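Local coordinates for protein copper-transporting ATPase PAA2, chloroplastic (Arabidopsis thaliana, PDB 5LBK) that drives copper across the chloroplast thylakoid membrane into the lumen with energy from ATP, and is represented here by its nucleotide-binding (N) domain, at residues L21-A26 with G127-I132; F72-V75 with E79-S82; V95-L100 with V118-R123. All blocks are in the same frame, centred on the assembly; numbering follows the deposited sequence.

Overall arrangement
All three contacts join helices to the antiparallel sheet of the N-domain, with contact 1 on one face and contacts 2 and 3 on the other. The centre of contact 1 lies about 3 Å from the centre of the chain; this contact is wholly apolar, helix 17-27 resting on strand 127-134. In contacts 2 and 3, helices 78-84 and 91-102, successive in the chain, pack on strands 71-76 and 117-123, which are neighbours in the sheet. Contact 2 is buried and built from apolar side chains and strand backbone. Contact 3 is also largely buried, but includes a partly exposed glutamate and is the one with a hydrogen bond between its segments. Strand 117-123 pairs with the strands of both other contacts.

Contact 1 of 3, residues L21-A26 with G127-I132; sequences LKMAAA and GIIGAI
Ala24 and Ile132 meet methyl to methyl at the middle of this contact: Ala24 CB is 3.4 Å from Ile132 CD1, closer than two carbons usually come. Leu21, one helical turn earlier, completes a looser second touch on the same methyl, with its CD1 4.4 Å from Ile132 CD1. Toward the other side of the helix, Met23 SD lies 3.8 Å from Ile129 CD1. Here the extended thioether chain and the isoleucine branch run at about a right angle, and it is the terminal CD1 that meets the sulfur. No hydrogen bond joins the segments; the grip is hydrophobic.

Torsions and a backbone irregularity set these groups in place. In Ile132, CG1 is anti to the carbonyl carbon (chi1 -57°), and an extended chi2 carries CD1 out to the alanine. Ile129 instead holds CG1 between its backbone N and carbonyl carbon (chi1 64°), from where CD1, on an extended chi2, reaches the sulfur. Ile129 and Gly130 form a classic beta bulge opposite Val121, and the extra residue lets Ile129 and Ile132, three positions apart, both turn toward the helix. The small Ala24 allows the helix to settle against them, the axes of the two short segments passing 9.6 Å apart at a crossing angle of -72°.

Around this core, helix 34-45 adds Ile39, which touches both Leu21 and Ile132, while Ala24 also rests on Val121 of strand 117-123. Helix 17-27 thus lies across strands 127-134, 117-123 and 71-76 on one face of the sheet, and Ile128 turns to helix 78-84 on the other.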
ATOM      1  N   LEU A  21       2.781  -5.475  -3.008  1.00 33.29           N
ATOM      2  CA  LEU A  21       2.137  -6.302  -2.003  1.00 33.91           C
ATOM      3  C   LEU A  21       3.065  -6.576  -0.828  1.00 35.65           C
ATOM      4  O   LEU A  21       2.606  -6.586   0.318  1.00 35.35           O
ATOM      5  CB  LEU A  21       1.684  -7.602  -2.647  1.00 35.89           C
ATOM      6  CG  LEU A  21       0.776  -8.530  -1.884  1.00 52.15           C
ATOM      7  CD1 LEU A  21      -0.436  -7.811  -1.309  1.00 42.95           C
ATOM      8  CD2 LEU A  21       0.390  -9.678  -2.871  1.00 40.07           C
ATOM      9  N   LYS A  22       4.355  -6.869  -1.094  1.00 37.87           N
ATOM     10  CA  LYS A  22       5.301  -7.177  -0.017  1.00 39.85           C
ATOM     11  C   LYS A  22       5.433  -6.007   0.939  1.00 38.00           C
ATOM     12  O   LYS A  22       5.478  -6.189   2.161  1.00 38.81           O
ATOM     13  CB  LYS A  22       6.687  -7.493  -0.565  1.00 42.44           C
ATOM     14  CG  LYS A  22       6.848  -8.881  -1.133  1.00 50.60           C
ATOM     15  CD  LYS A  22       8.286  -9.097  -1.598  1.00 52.26           C
ATOM     16  CE  LYS A  22       8.517 -10.564  -1.994  1.00 68.95           C
ATOM     17  NZ  LYS A  22       9.888 -10.856  -2.507  1.00 71.69           N
ATOM     18  N   MET A  23       5.599  -4.811   0.384  1.00 36.02           N
ATOM     19  CA  MET A  23       5.653  -3.600   1.210  1.00 34.40           C
ATOM     20  C   MET A  23       4.353  -3.373   1.947  1.00 32.73           C
ATOM     21  O   MET A  23       4.364  -3.029   3.147  1.00 32.92           O
ATOM     22  CB  MET A  23       5.968  -2.390   0.341  1.00 32.86           C
ATOM     23  CG  MET A  23       7.444  -2.297  -0.126  1.00 37.98           C
ATOM     24  SD  MET A  23       7.611  -0.830  -1.194  1.00 57.64           S
ATOM     25  CE  MET A  23       9.384  -0.838  -1.490  1.00 74.73           C
ATOM     26  N   ALA A  24       3.216  -3.547   1.273  1.00 31.34           N
ATOM     27  CA  ALA A  24       1.959  -3.247   1.953  1.00 29.88           C
ATOM     28  C   ALA A  24       1.727  -4.233   3.099  1.00 32.08           C
ATOM     29  O   ALA A  24       1.284  -3.852   4.180  1.00 32.99           O
ATOM     30  CB  ALA A  24       0.801  -3.289   0.977  1.00 28.24           C
ATOM     31  N   ALA A  25       1.996  -5.508   2.864  1.00 33.97           N
ATOM     32  CA  ALA A  25       1.834  -6.484   3.945  1.00 36.29           C
ATOM     33  C   ALA A  25       2.838  -6.285   5.086  1.00 43.10           C
ATOM     34  O   ALA A  25       2.523  -6.593   6.256  1.00 42.36           O
ATOM     35  CB  ALA A  25       1.948  -7.892   3.361  1.00 43.52           C
ATOM     36  N   ALA A  26       4.048  -5.799   4.790  1.00 38.05           N
ATOM     37  CA  ALA A  26       4.989  -5.470   5.861  1.00 39.45           C
ATOM     38  C   ALA A  26       4.415  -4.402   6.772  1.00 38.07           C
ATOM     39  O   ALA A  26       4.532  -4.488   8.004  1.00 40.87           O
ATOM     40  CB  ALA A  26       6.316  -4.981   5.293  1.00 40.16           C
ATOM     41  N   GLY A 127       6.331   9.100  -3.686  1.00 29.83           N
ATOM     42  CA  GLY A 127       4.890   9.302  -3.708  1.00 26.82           C
ATOM     43  C   GLY A 127       4.123   7.993  -3.808  1.00 21.53           C
ATOM     44  O   GLY A 127       4.585   6.943  -3.360  1.00 26.67           O
ATOM     45  N   ILE A 128       2.947   8.038  -4.453  1.00 25.37           N
ATOM     46  CA  ILE A 128       2.118   6.846  -4.549  1.00 19.50           C
ATOM     47  C   ILE A 128       2.804   5.889  -5.502  1.00 23.27           C
ATOM     48  O   ILE A 128       3.240   6.296  -6.582  1.00 28.48           O
ATOM     49  CB  ILE A 128       0.703   7.170  -5.060  1.00 24.20           C
ATOM     50  CG1 ILE A 128      -0.092   8.088  -4.159  1.00 32.83           C
ATOM     51  CG2 ILE A 128      -0.062   5.862  -5.300  1.00 26.28           C
ATOM     52  CD1 ILE A 128      -0.382   7.508  -2.894  1.00 31.18           C
ATOM     53  N   ILE A 129       2.945   4.627  -5.100  1.00 21.08           N
ATOM     54  CA  ILE A 129       3.589   3.625  -5.928  1.00 25.19           C
ATOM     55  C   ILE A 129       2.628   2.507  -6.313  1.00 28.71           C
ATOM     56  O   ILE A 129       2.964   1.690  -7.175  1.00 26.90           O
ATOM     57  CB  ILE A 129       4.852   3.027  -5.257  1.00 28.54           C
ATOM     58  CG1 ILE A 129       4.500   2.271  -3.970  1.00 33.36           C
ATOM     59  CG2 ILE A 129       5.863   4.163  -4.964  1.00 35.22           C
ATOM     60  CD1 ILE A 129       5.577   1.397  -3.457  1.00 37.25           C
ATOM     61  N   GLY A 130       1.429   2.467  -5.765  1.00 25.72           N
ATOM     62  CA  GLY A 130       0.520   1.395  -6.122  1.00 24.45           C
ATOM     63  C   GLY A 130      -0.719   1.465  -5.273  1.00 22.38           C
ATOM     64  O   GLY A 130      -0.921   2.383  -4.470  1.00 21.87           O
ATOM     65  N   ALA A 131      -1.581   0.494  -5.505  1.00 22.89           N
ATOM     66  CA  ALA A 131      -2.839   0.406  -4.808  1.00 23.02           C
ATOM     67  C   ALA A 131      -3.244  -1.058  -4.769  1.00 26.91           C
ATOM     68  O   ALA A 131      -2.920  -1.842  -5.669  1.00 28.21           O
ATOM     69  CB  ALA A 131      -3.892   1.252  -5.489  1.00 27.10           C
ATOM     70  N   ILE A 132      -3.991  -1.415  -3.735  1.00 22.93           N
ATOM     71  CA  ILE A 132      -4.529  -2.744  -3.587  1.00 19.93           C
ATOM     72  C   ILE A 132      -6.046  -2.659  -3.579  1.00 26.19           C
ATOM     73  O   ILE A 132      -6.637  -1.973  -2.735  1.00 27.19           O
ATOM     74  CB  ILE A 132      -4.002  -3.412  -2.318  1.00 27.89           C
ATOM     75  CG1 ILE A 132      -2.469  -3.423  -2.372  1.00 32.63           C
ATOM     76  CG2 ILE A 132      -4.500  -4.774  -2.291  1.00 27.93           C
ATOM     77  CD1 ILE A 132      -1.834  -3.691  -1.067  1.00 52.28           C
TER

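Contact 2 of 3, residues F72-V75 with E79-S82; sequences FVAV and EWVS
A tight strand-to-helix connection brings Ala74 and Val75 of strand 71-76 against Trp80 and Val81, in the first turn of helix 78-84, as the chain leaves the central sheet of the N-domain and folds back over its face. Ala74 points its methyl at the helix, and two side chains receive it. CZ3 of Trp80 lies 3.9 Å from Ala74 CB, and Val81 CG2 is 4.3 Å from the same methyl. Strand and helix are close here, Ala74 CA and Val81 CA being 5.7 Å apart.

The CB of Val75 points away from the helix, yet its backbone is part of the contact. Its carbonyl oxygen approaches the indole obliquely, with Val75 O 3.8 Å from Trp80 CZ3, while Val81 CG2 comes within 3.8 Å of Val75 C. The other methyl, Val81 CG1, is 3.9 Å from Ala74 O. With CG anti to its backbone N (chi1 -178°), Trp80 extends the six-membered part of its indole to the strand. At the polar end, NE1 is hydrogen-bonded to Glu59 OE1, which helps fix the rotation of the ring, and Phe62 meets the indole with the ring planes about 30° apart.

Strand 71-76 runs between strands 63-68 and 117-123; Val73 and Val75 serve its other face, where both touch Val27 of helix 17-27.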
ATOM      1  N   PHE A  72      10.368   5.314   4.603  1.00 31.45           N
ATOM      2  CA  PHE A  72       9.002   5.204   5.081  1.00 24.76           C
ATOM      3  C   PHE A  72       8.059   4.812   3.945  1.00 28.81           C
ATOM      4  O   PHE A  72       8.187   5.289   2.811  1.00 25.63           O
ATOM      5  CB  PHE A  72       8.554   6.511   5.726  1.00 24.56           C
ATOM      6  CG  PHE A  72       9.113   6.668   7.134  1.00 30.48           C
ATOM      7  CD1 PHE A  72       8.598   5.912   8.175  1.00 31.53           C
ATOM      8  CD2 PHE A  72      10.213   7.464   7.372  1.00 37.39           C
ATOM      9  CE1 PHE A  72       9.159   6.028   9.458  1.00 26.93           C
ATOM     10  CE2 PHE A  72      10.746   7.566   8.630  1.00 59.35           C
ATOM     11  CZ  PHE A  72      10.221   6.819   9.651  1.00 29.64           C
ATOM     12  N   VAL A  73       7.097   3.954   4.279  1.00 24.34           N
ATOM     13  CA  VAL A  73       6.045   3.446   3.393  1.00 25.83           C
ATOM     14  C   VAL A  73       4.732   3.617   4.142  1.00 25.83           C
ATOM     15  O   VAL A  73       4.672   3.359   5.359  1.00 23.44           O
ATOM     16  CB  VAL A  73       6.271   1.962   3.026  1.00 26.81           C
ATOM     17  CG1 VAL A  73       5.057   1.402   2.189  1.00 24.73           C
ATOM     18  CG2 VAL A  73       7.619   1.779   2.287  1.00 31.78           C
ATOM     19  N   ALA A  74       3.726   4.133   3.463  1.00 23.84           N
ATOM     20  CA  ALA A  74       2.404   4.390   4.040  1.00 23.56           C
ATOM     21  C   ALA A  74       1.333   3.626   3.258  1.00 28.96           C
ATOM     22  O   ALA A  74       1.411   3.524   2.044  1.00 23.44           O
ATOM     23  CB  ALA A  74       2.128   5.889   4.045  1.00 23.37           C
ATOM     24  N   VAL A  75       0.354   3.060   3.971  1.00 20.72           N
ATOM     25  CA  VAL A  75      -0.760   2.320   3.420  1.00 20.79           C
ATOM     26  C   VAL A  75      -2.048   2.860   4.015  1.00 23.87           C
ATOM     27  O   VAL A  75      -2.148   2.991   5.232  1.00 28.20           O
ATOM     28  CB  VAL A  75      -0.637   0.808   3.730  1.00 28.65           C
ATOM     29  CG1 VAL A  75      -1.765   0.055   3.085  1.00 26.63           C
ATOM     30  CG2 VAL A  75       0.677   0.241   3.205  1.00 29.77           C
ATOM     31  N   GLU A  79      -5.713  10.245  -0.001  1.00 25.36           N
ATOM     32  CA  GLU A  79      -5.285  11.571   0.393  1.00 23.75           C
ATOM     33  C   GLU A  79      -4.261  11.499   1.523  1.00 20.01           C
ATOM     34  O   GLU A  79      -3.265  12.229   1.511  1.00 24.83           O
ATOM     35  CB  GLU A  79      -6.484  12.435   0.791  1.00 26.66           C
ATOM     36  CG  GLU A  79      -6.042  13.891   1.018  1.00 29.67           C
ATOM     37  CD  GLU A  79      -7.018  14.685   1.823  1.00 53.60           C
ATOM     38  OE1 GLU A  79      -8.053  14.110   2.232  1.00 53.46           O
ATOM     39  OE2 GLU A  79      -6.739  15.887   2.026  1.00 47.14           O
ATOM     40  N   TRP A  80      -4.468  10.592   2.475  1.00 23.60           N
ATOM     41  CA  TRP A  80      -3.582  10.486   3.629  1.00 29.59           C
ATOM     42  C   TRP A  80      -2.224   9.943   3.227  1.00 22.85           C
ATOM     43  O   TRP A  80      -1.191  10.474   3.661  1.00 22.90           O
ATOM     44  CB  TRP A  80      -4.237   9.614   4.697  1.00 23.86           C
ATOM     45  CG  TRP A  80      -3.422   9.491   5.954  1.00 21.89           C
ATOM     46  CD1 TRP A  80      -3.450  10.324   7.031  1.00 24.69           C
ATOM     47  CD2 TRP A  80      -2.497   8.437   6.285  1.00 24.73           C
ATOM     48  NE1 TRP A  80      -2.593   9.860   8.010  1.00 27.61           N
ATOM     49  CE2 TRP A  80      -1.992   8.710   7.568  1.00 27.35           C
ATOM     50  CE3 TRP A  80      -2.050   7.271   5.609  1.00 26.92           C
ATOM     51  CZ2 TRP A  80      -1.041   7.890   8.189  1.00 30.19           C
ATOM     52  CZ3 TRP A  80      -1.100   6.474   6.235  1.00 26.54           C
ATOM     53  CH2 TRP A  80      -0.632   6.771   7.504  1.00 27.46           C
ATOM     54  N   VAL A  81      -2.193   8.916   2.341  1.00 22.75           N
ATOM     55  CA  VAL A  81      -0.917   8.403   1.840  1.00 21.06           C
ATOM     56  C   VAL A  81      -0.210   9.494   1.067  1.00 23.13           C
ATOM     57  O   VAL A  81       0.989   9.743   1.255  1.00 21.11           O
ATOM     58  CB  VAL A  81      -1.139   7.143   0.983  1.00 16.61           C
ATOM     59  CG1 VAL A  81       0.125   6.712   0.292  1.00 24.89           C
ATOM     60  CG2 VAL A  81      -1.618   5.983   1.880  1.00 20.50           C
ATOM     61  N   SER A  82      -0.945  10.159   0.169  1.00 23.87           N
ATOM     62  CA  SER A  82      -0.323  11.182  -0.646  1.00 26.72           C
ATOM     63  C   SER A  82       0.250  12.284   0.221  1.00 28.24           C
ATOM     64  O   SER A  82       1.349  12.803  -0.045  1.00 25.31           O
ATOM     65  CB  SER A  82      -1.362  11.721  -1.619  1.00 27.39           C
ATOM     66  OG  SER A  82      -0.845  12.781  -2.360  1.00 35.99           O
TER

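Contact 3 of 3, residues V95-L100 with V118-R123; sequences VKLESL and VVYVGR
Tyr120 reaches from strand 117-123 to Leu97 and Glu98 of helix 91-102, tying this helix to the antiparallel sheet of the N-domain. The backbones stay well apart, Leu97 CA and Tyr120 CA being 10.4 Å from each other, and the gap is bridged chiefly by the side chains of Tyr120 and Glu98.

At the start of the strand segment, Val118 supports the ring without itself touching residues 95-100. Its CG1 sits 3.5 Å above one face of Tyr120, offset toward the rim, and Leu101, farther along the helix, touches both Val118 and Tyr120. Val119 turns to the opposite face of the sheet, where it packs on Val75.

Tyr120 then carries the contact. CG is anti to the carbonyl carbon (chi1 -69°), and the ring stands out from the sheet to give its hydroxyl to the helix. Tyr120 OH donates a hydrogen bond to Glu98 OE2, short at 2.6 Å, on the syn lone pair of the carboxylate. The carboxylate meets the ring at its edge, near the ring plane, with the two planes 26° apart. A bend at chi2 (-63°) helps to bring the glutamate end round to the phenol. Beside it, Leu97 CD2 lies 4.0 Å from Tyr120 CE2, also near the plane of the ring, and Leu97 continues onto Ile128 of the next strand.

Past the tyrosine, Val121 again faces the other side, against Val73 of strand 71-76. At Gly122 the helix cover changes: Val81 of helix 78-84 lies over the backbone, its CG1 3.4 Å from Gly122 N.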
ATOM      1  N   VAL A  95      -3.892   9.756 -13.201  1.00 29.71           N
ATOM      2  CA  VAL A  95      -4.935   9.373 -14.148  1.00 29.95           C
ATOM      3  C   VAL A  95      -4.767   7.903 -14.532  1.00 28.98           C
ATOM      4  O   VAL A  95      -5.731   7.138 -14.560  1.00 29.20           O
ATOM      5  CB  VAL A  95      -4.892  10.281 -15.391  1.00 31.24           C
ATOM      6  CG1 VAL A  95      -5.782   9.712 -16.473  1.00 32.12           C
ATOM      7  CG2 VAL A  95      -5.296  11.724 -15.020  1.00 33.17           C
ATOM      8  N   LYS A  96      -3.531   7.505 -14.832  1.00 28.58           N
ATOM      9  CA  LYS A  96      -3.275   6.115 -15.210  1.00 28.60           C
ATOM     10  C   LYS A  96      -3.721   5.168 -14.099  1.00 28.34           C
ATOM     11  O   LYS A  96      -4.456   4.200 -14.325  1.00 28.86           O
ATOM     12  CB  LYS A  96      -1.779   5.927 -15.490  1.00 29.98           C
ATOM     13  CG  LYS A  96      -1.289   6.614 -16.793  1.00 42.33           C
ATOM     14  CD  LYS A  96      -1.856   5.951 -18.028  1.00 46.72           C
ATOM     15  CE  LYS A  96      -1.350   6.627 -19.309  1.00 61.05           C
ATOM     16  NZ  LYS A  96      -1.789   5.883 -20.529  1.00 54.83           N
ATOM     17  N   LEU A  97      -3.306   5.456 -12.872  1.00 28.29           N
ATOM     18  CA  LEU A  97      -3.636   4.585 -11.754  1.00 28.93           C
ATOM     19  C   LEU A  97      -5.137   4.522 -11.556  1.00 29.24           C
ATOM     20  O   LEU A  97      -5.702   3.460 -11.336  1.00 29.98           O
ATOM     21  CB  LEU A  97      -2.948   5.102 -10.476  1.00 29.76           C
ATOM     22  CG  LEU A  97      -3.045   4.222  -9.254  1.00 32.71           C
ATOM     23  CD1 LEU A  97      -2.340   2.909  -9.510  1.00 37.82           C
ATOM     24  CD2 LEU A  97      -2.433   4.935  -8.078  1.00 34.48           C
ATOM     25  N   GLU A  98      -5.794   5.683 -11.560  1.00 29.38           N
ATOM     26  CA  GLU A  98      -7.231   5.700 -11.358  1.00 30.58           C
ATOM     27  C   GLU A  98      -7.963   5.124 -12.559  1.00 32.08           C
ATOM     28  O   GLU A  98      -9.069   4.604 -12.416  1.00 31.95           O
ATOM     29  CB  GLU A  98      -7.685   7.139 -11.049  1.00 31.80           C
ATOM     30  CG  GLU A  98      -7.059   7.643  -9.730  1.00 32.70           C
ATOM     31  CD  GLU A  98      -7.514   6.831  -8.501  1.00 34.43           C
ATOM     32  OE1 GLU A  98      -8.707   6.558  -8.340  1.00 45.12           O
ATOM     33  OE2 GLU A  98      -6.667   6.404  -7.718  1.00 37.33           O
ATOM     34  N   SER A  99      -7.376   5.210 -13.749  1.00 35.21           N
ATOM     35  CA  SER A  99      -8.028   4.609 -14.900  1.00 33.96           C
ATOM     36  C   SER A  99      -8.015   3.095 -14.798  1.00 31.10           C
ATOM     37  O   SER A  99      -9.002   2.448 -15.141  1.00 32.50           O
ATOM     38  CB  SER A  99      -7.365   5.019 -16.213  1.00 32.98           C
ATOM     39  OG  SER A  99      -7.739   6.313 -16.592  1.00 46.59           O
ATOM     40  N   LEU A 100      -6.912   2.525 -14.315  1.00 30.44           N
ATOM     41  CA  LEU A 100      -6.860   1.091 -14.068  1.00 31.51           C
ATOM     42  C   LEU A 100      -7.842   0.667 -12.994  1.00 32.46           C
ATOM     43  O   LEU A 100      -8.542  -0.344 -13.127  1.00 34.03           O
ATOM     44  CB  LEU A 100      -5.463   0.682 -13.669  1.00 31.55           C
ATOM     45  CG  LEU A 100      -4.396   0.729 -14.724  1.00 33.89           C
ATOM     46  CD1 LEU A 100      -3.097   0.810 -14.105  1.00 35.81           C
ATOM     47  CD2 LEU A 100      -4.471  -0.547 -15.592  1.00 39.76           C
ATOM     48  N   VAL A 118     -10.265   0.386  -1.974  1.00 31.67           N
ATOM     49  CA  VAL A 118      -8.906   0.498  -2.499  1.00 22.34           C
ATOM     50  C   VAL A 118      -8.025   1.049  -1.384  1.00 27.68           C
ATOM     51  O   VAL A 118      -8.333   2.094  -0.773  1.00 27.81           O
ATOM     52  CB  VAL A 118      -8.810   1.394  -3.751  1.00 28.16           C
ATOM     53  CG1 VAL A 118      -7.332   1.481  -4.244  1.00 23.84           C
ATOM     54  CG2 VAL A 118      -9.714   0.854  -4.878  1.00 32.09           C
ATOM     55  N   VAL A 119      -6.917   0.368  -1.152  1.00 24.22           N
ATOM     56  CA  VAL A 119      -5.909   0.776  -0.175  1.00 26.47           C
ATOM     57  C   VAL A 119      -4.673   1.238  -0.929  1.00 21.17           C
ATOM     58  O   VAL A 119      -4.161   0.495  -1.788  1.00 26.43           O
ATOM     59  CB  VAL A 119      -5.557  -0.419   0.727  1.00 35.69           C
ATOM     60  CG1 VAL A 119      -4.537  -0.025   1.742  1.00 39.58           C
ATOM     61  CG2 VAL A 119      -6.833  -0.983   1.344  1.00 44.35           C
ATOM     62  N   TYR A 120      -4.287   2.500  -0.753  1.00 19.63           N
ATOM     63  CA  TYR A 120      -3.137   2.990  -1.504  1.00 20.83           C
ATOM     64  C   TYR A 120      -1.830   2.753  -0.788  1.00 24.27           C
ATOM     65  O   TYR A 120      -1.770   2.660   0.435  1.00 22.57           O
ATOM     66  CB  TYR A 120      -3.305   4.475  -1.815  1.00 20.14           C
ATOM     67  CG  TYR A 120      -4.421   4.721  -2.834  1.00 20.66           C
ATOM     68  CD1 TYR A 120      -5.760   4.709  -2.443  1.00 24.09           C
ATOM     69  CD2 TYR A 120      -4.139   4.856  -4.183  1.00 23.14           C
ATOM     70  CE1 TYR A 120      -6.776   4.861  -3.358  1.00 27.79           C
ATOM     71  CE2 TYR A 120      -5.149   5.031  -5.084  1.00 24.17           C
ATOM     72  CZ  TYR A 120      -6.446   5.040  -4.674  1.00 24.68           C
ATOM     73  OH  TYR A 120      -7.463   5.213  -5.590  1.00 27.20           O
ATOM     74  N   VAL A 121      -0.779   2.677  -1.570  1.00 20.01           N
ATOM     75  CA  VAL A 121       0.565   2.433  -1.070  1.00 21.86           C
ATOM     76  C   VAL A 121       1.505   3.528  -1.552  1.00 24.38           C
ATOM     77  O   VAL A 121       1.621   3.783  -2.760  1.00 21.31           O
ATOM     78  CB  VAL A 121       1.076   1.049  -1.496  1.00 25.44           C
ATOM     79  CG1 VAL A 121       2.396   0.746  -0.839  1.00 30.06           C
ATOM     80  CG2 VAL A 121       0.024   0.027  -1.121  1.00 26.01           C
ATOM     81  N   GLY A 122       2.211   4.164  -0.617  1.00 21.75           N
ATOM     82  CA  GLY A 122       3.138   5.220  -0.959  1.00 21.36           C
ATOM     83  C   GLY A 122       4.486   5.066  -0.278  1.00 24.61           C
ATOM     84  O   GLY A 122       4.595   4.431   0.768  1.00 26.74           O
ATOM     85  N   ARG A 123       5.527   5.631  -0.906  1.00 25.73           N
ATOM     86  CA  ARG A 123       6.893   5.547  -0.367  1.00 28.84           C
ATOM     87  C   ARG A 123       7.609   6.890  -0.392  1.00 28.40           C
ATOM     88  O   ARG A 123       7.559   7.590  -1.404  1.00 30.44           O
ATOM     89  CB  ARG A 123       7.711   4.522  -1.150  1.00 27.47           C
ATOM     90  CG  ARG A 123       9.074   4.261  -0.587  1.00 29.00           C
ATOM     91  CD  ARG A 123       9.534   2.965  -1.174  1.00 35.52           C
ATOM     92  NE  ARG A 123      10.861   2.615  -0.769  1.00 42.75           N
ATOM     93  CZ  ARG A 123      11.967   3.052  -1.350  1.00 50.30           C
ATOM     94  NH1 ARG A 123      11.921   3.885  -2.387  1.00 51.52           N
ATOM     95  NH2 ARG A 123      13.125   2.657  -0.865  1.00 52.12           N
TER